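Local coordinates for stress-induced-phosphoprotein 1 (Caenorhabditis elegans, PDB 4GCN) that binds the C-terminal MEEVD pentapeptide of Hsp90 and inhibits the Hsp90 ATPase, forms a complex with Hsp70 and Hsp90, and promotes longevity and thermotolerance, at residues K57-V69 with I82-Q96. Sequence-based numbering, arbitrary orientation.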
# COMPACT_ATOMS: atom_id res chain seq x y z
N LYS A 57 11.53 0.92 -5.92
CA LYS A 57 11.65 2.07 -5.01
C LYS A 57 11.10 1.61 -3.68
O LYS A 57 10.00 1.98 -3.30
CB LYS A 57 10.86 3.27 -5.60
CG LYS A 57 11.52 3.78 -6.89
CD LYS A 57 10.87 5.01 -7.49
CE LYS A 57 11.52 5.26 -8.83
NZ LYS A 57 11.05 6.52 -9.39
N PHE A 58 11.86 0.79 -2.96
CA PHE A 58 11.27 0.13 -1.80
C PHE A 58 11.07 1.10 -0.62
O PHE A 58 10.09 1.02 0.09
CB PHE A 58 12.08 -1.08 -1.42
CG PHE A 58 12.16 -2.12 -2.51
CD1 PHE A 58 11.04 -2.79 -2.85
CD2 PHE A 58 13.34 -2.38 -3.16
CE1 PHE A 58 11.06 -3.74 -3.86
CE2 PHE A 58 13.38 -3.33 -4.20
CZ PHE A 58 12.22 -3.99 -4.53
N ALA A 59 11.94 2.08 -0.51
CA ALA A 59 11.79 3.08 0.60
C ALA A 59 10.55 3.94 0.36
O ALA A 59 9.73 4.11 1.24
CB ALA A 59 13.01 3.97 0.71
N GLU A 60 10.31 4.30 -0.91
CA GLU A 60 9.07 5.05 -1.24
C GLU A 60 7.80 4.20 -1.03
O GLU A 60 6.81 4.69 -0.53
CB GLU A 60 9.15 5.59 -2.63
CG GLU A 60 10.28 6.58 -2.84
CD GLU A 60 11.61 5.95 -3.26
OE1 GLU A 60 11.99 4.76 -2.99
OE2 GLU A 60 12.33 6.72 -3.93
N CYS A 61 7.86 2.91 -1.38
CA CYS A 61 6.77 1.97 -1.12
C CYS A 61 6.40 1.99 0.36
O CYS A 61 5.23 2.18 0.70
CB CYS A 61 7.17 0.60 -1.55
SG CYS A 61 5.99 -0.69 -1.20
N VAL A 62 7.39 1.82 1.22
CA VAL A 62 7.19 1.86 2.66
C VAL A 62 6.52 3.15 3.08
O VAL A 62 5.61 3.11 3.89
CB VAL A 62 8.50 1.66 3.49
CG1 VAL A 62 8.30 1.99 5.01
CG2 VAL A 62 9.07 0.28 3.30
N GLN A 63 6.98 4.27 2.53
CA GLN A 63 6.44 5.59 2.88
C GLN A 63 4.96 5.67 2.55
O GLN A 63 4.18 6.12 3.35
CB GLN A 63 7.24 6.73 2.19
CG GLN A 63 8.64 6.86 2.79
CD GLN A 63 9.69 7.46 1.86
OE1 GLN A 63 9.37 8.33 1.05
NE2 GLN A 63 10.97 7.04 2.02
N PHE A 64 4.57 5.11 1.44
CA PHE A 64 3.16 5.12 1.11
C PHE A 64 2.32 4.11 1.88
O PHE A 64 1.13 4.31 2.07
CB PHE A 64 2.97 5.09 -0.42
CG PHE A 64 3.06 6.48 -0.99
CD1 PHE A 64 4.28 7.12 -1.10
CD2 PHE A 64 1.90 7.20 -1.27
CE1 PHE A 64 4.37 8.45 -1.55
CE2 PHE A 64 1.99 8.52 -1.73
CZ PHE A 64 3.21 9.15 -1.85
N CYS A 65 2.95 3.01 2.33
CA CYS A 65 2.28 2.08 3.23
C CYS A 65 1.99 2.77 4.54
O CYS A 65 0.95 2.58 5.14
CB CYS A 65 3.18 0.86 3.47
SG CYS A 65 3.36 -0.19 2.02
N GLU A 66 2.93 3.55 4.98
CA GLU A 66 2.78 4.27 6.24
C GLU A 66 1.62 5.30 6.14
O GLU A 66 0.79 5.47 7.07
CB GLU A 66 4.09 5.00 6.57
CG GLU A 66 5.26 4.09 7.00
CD GLU A 66 6.66 4.80 6.94
OE1 GLU A 66 6.79 5.97 6.52
OE2 GLU A 66 7.66 4.20 7.35
N LYS A 67 1.60 6.02 5.03
CA LYS A 67 0.45 6.87 4.68
C LYS A 67 -0.90 6.08 4.65
O LYS A 67 -1.84 6.50 5.29
CB LYS A 67 0.68 7.64 3.36
CG LYS A 67 1.61 8.84 3.43
CD LYS A 67 1.86 9.35 1.99
CE LYS A 67 2.85 10.49 1.88
NZ LYS A 67 2.80 11.42 3.04
N ALA A 68 -0.96 4.92 4.01
CA ALA A 68 -2.17 4.13 3.98
C ALA A 68 -2.68 3.80 5.37
O ALA A 68 -3.85 3.89 5.65
CB ALA A 68 -1.93 2.84 3.15
N VAL A 69 -1.77 3.37 6.24
CA VAL A 69 -2.11 3.01 7.59
C VAL A 69 -2.68 4.22 8.31
O VAL A 69 -3.73 4.11 8.98
CB VAL A 69 -0.90 2.44 8.38
CG1 VAL A 69 -1.20 2.30 9.86
CG2 VAL A 69 -0.42 1.14 7.80
N ILE A 82 -5.84 -1.96 5.64
CA ILE A 82 -4.72 -1.54 6.49
C ILE A 82 -3.71 -2.71 6.71
O ILE A 82 -2.50 -2.50 6.59
CB ILE A 82 -5.22 -0.96 7.85
CG1 ILE A 82 -6.12 0.26 7.62
CG2 ILE A 82 -4.02 -0.71 8.75
CD1 ILE A 82 -6.82 0.78 8.93
N ALA A 83 -4.19 -3.93 6.95
CA ALA A 83 -3.32 -5.11 7.04
C ALA A 83 -2.49 -5.31 5.77
O ALA A 83 -1.29 -5.64 5.85
CB ALA A 83 -4.13 -6.37 7.31
N LYS A 84 -3.14 -5.17 4.60
CA LYS A 84 -2.43 -5.27 3.31
C LYS A 84 -1.30 -4.26 3.21
O LYS A 84 -0.24 -4.64 2.75
CB LYS A 84 -3.35 -5.08 2.15
CG LYS A 84 -2.66 -5.22 0.79
CD LYS A 84 -3.69 -5.35 -0.35
CE LYS A 84 -4.48 -4.04 -0.58
NZ LYS A 84 -5.60 -4.22 -1.57
N ALA A 85 -1.51 -3.02 3.66
CA ALA A 85 -0.47 -2.01 3.62
C ALA A 85 0.70 -2.47 4.45
O ALA A 85 1.86 -2.29 4.06
CB ALA A 85 -0.95 -0.62 4.11
N MET A 86 0.38 -3.02 5.62
CA MET A 86 1.39 -3.49 6.57
C MET A 86 2.26 -4.63 6.00
O MET A 86 3.48 -4.57 6.07
CB MET A 86 0.73 -3.87 7.89
CG MET A 86 0.24 -2.65 8.64
SD MET A 86 -0.78 -3.21 10.00
CE MET A 86 -1.07 -1.64 10.88
N SER A 87 1.66 -5.62 5.36
CA SER A 87 2.41 -6.71 4.78
C SER A 87 3.24 -6.22 3.60
O SER A 87 4.35 -6.71 3.37
CB SER A 87 1.47 -7.81 4.28
OG SER A 87 0.35 -7.93 5.13
N ARG A 88 2.67 -5.27 2.84
CA ARG A 88 3.42 -4.72 1.69
C ARG A 88 4.67 -4.04 2.18
O ARG A 88 5.77 -4.20 1.61
CB ARG A 88 2.57 -3.75 0.84
CG ARG A 88 3.41 -3.20 -0.34
CD ARG A 88 2.64 -2.56 -1.48
NE ARG A 88 1.82 -3.54 -2.22
CZ ARG A 88 0.50 -3.44 -2.33
NH1 ARG A 88 -0.17 -2.45 -1.71
NH2 ARG A 88 -0.15 -4.34 -3.06
N ALA A 89 4.53 -3.23 3.23
CA ALA A 89 5.66 -2.64 3.87
C ALA A 89 6.70 -3.67 4.33
O ALA A 89 7.90 -3.40 4.21
CB ALA A 89 5.24 -1.78 5.10
N GLY A 90 6.25 -4.80 4.90
CA GLY A 90 7.14 -5.82 5.33
C GLY A 90 7.96 -6.40 4.19
O GLY A 90 9.17 -6.57 4.28
N ASN A 91 7.26 -6.70 3.09
CA ASN A 91 7.92 -7.13 1.91
C ASN A 91 8.96 -6.13 1.32
O ASN A 91 10.05 -6.53 0.88
CB ASN A 91 6.86 -7.52 0.89
CG ASN A 91 6.24 -8.86 1.21
OD1 ASN A 91 5.08 -8.92 1.60
ND2 ASN A 91 6.96 -9.92 1.00
N ALA A 92 8.61 -4.85 1.30
CA ALA A 92 9.51 -3.80 0.86
C ALA A 92 10.77 -3.74 1.73
O ALA A 92 11.85 -3.49 1.22
CB ALA A 92 8.83 -2.41 0.77
N PHE A 93 10.63 -3.94 3.05
CA PHE A 93 11.74 -4.07 3.95
C PHE A 93 12.60 -5.30 3.74
O PHE A 93 13.83 -5.21 3.67
CB PHE A 93 11.34 -3.92 5.39
CG PHE A 93 11.35 -2.50 5.88
CD1 PHE A 93 12.54 -1.75 5.88
CD2 PHE A 93 10.20 -1.92 6.34
CE1 PHE A 93 12.58 -0.49 6.42
CE2 PHE A 93 10.21 -0.60 6.85
CZ PHE A 93 11.39 0.10 6.87
N GLN A 94 11.99 -6.42 3.47
CA GLN A 94 12.77 -7.58 3.04
C GLN A 94 13.63 -7.30 1.81
O GLN A 94 14.77 -7.76 1.70
CB GLN A 94 11.92 -8.78 2.70
CG GLN A 94 11.32 -9.54 3.83
CD GLN A 94 10.58 -10.75 3.32
OE1 GLN A 94 9.47 -10.58 2.87
NE2 GLN A 94 11.20 -11.96 3.39
N LYS A 95 13.07 -6.59 0.86
CA LYS A 95 13.79 -6.29 -0.35
C LYS A 95 14.95 -5.31 -0.12
O LYS A 95 15.82 -5.21 -0.95
CB LYS A 95 12.85 -5.72 -1.38
CG LYS A 95 11.77 -6.65 -1.83
CD LYS A 95 12.34 -7.63 -2.84
CE LYS A 95 11.27 -8.58 -3.34
NZ LYS A 95 11.71 -9.20 -4.64
N GLN A 96 14.92 -4.59 0.98
CA GLN A 96 16.00 -3.75 1.44
C GLN A 96 16.97 -4.49 2.36
O GLN A 96 17.81 -3.84 2.98
CB GLN A 96 15.40 -2.53 2.18
CG GLN A 96 14.62 -1.62 1.26
CD GLN A 96 14.10 -0.35 1.92
OE1 GLN A 96 14.84 0.65 2.05
NE2 GLN A 96 12.82 -0.39 2.33
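Phe58 lays one ring face against the aliphatic start of Lys95 where two neighbouring tetratricopeptide (TPR) repeats meet in the N-terminal domain: residues 57-69, on helix 58-74, fall in the predicted second repeat and 82-96, on helix 79-95, largely in the predicted third, and segments 58-69 and 82-95 pack nearly antiparallel, at 160°. Lys95 CB stands over the ring centre, 3.5 Å from the centroid of Phe58, in a CH-pi contact 5° off the ring normal. With Lys95 CG anti to the carbonyl carbon (chi1 -63°), CG also lies over the ring face, near Phe58 CE1, while Phe53 of helix 42-54 meets the same ring edge-to-face. Small residues let the helices approach closely, the axes of 58-69 and 82-95 coming within 8.7 Å: Ala85, Ala89 and Ala92 offer only methyls, and Cys65 CB reaches Ala89 CB at 3.7 Å. Val62 CG2 touches Ala92 CB and lies over one face of Phe93, offset toward the rim, whereas CG1 meets Phe93 CE2 at 3.7 Å. Trp105 of helix 99-112 also packs on the Phe93 ring. At the other end Val69 CG2 packs on Met86 CG (3.9 Å), the two side chains crossing at about a right angle, and Ala68 CB meets Ala85 CB. Arg88 CG lies against both cysteine sulfurs, 3.7 Å from Cys61 SG and 3.8 Å from Cys65 SG.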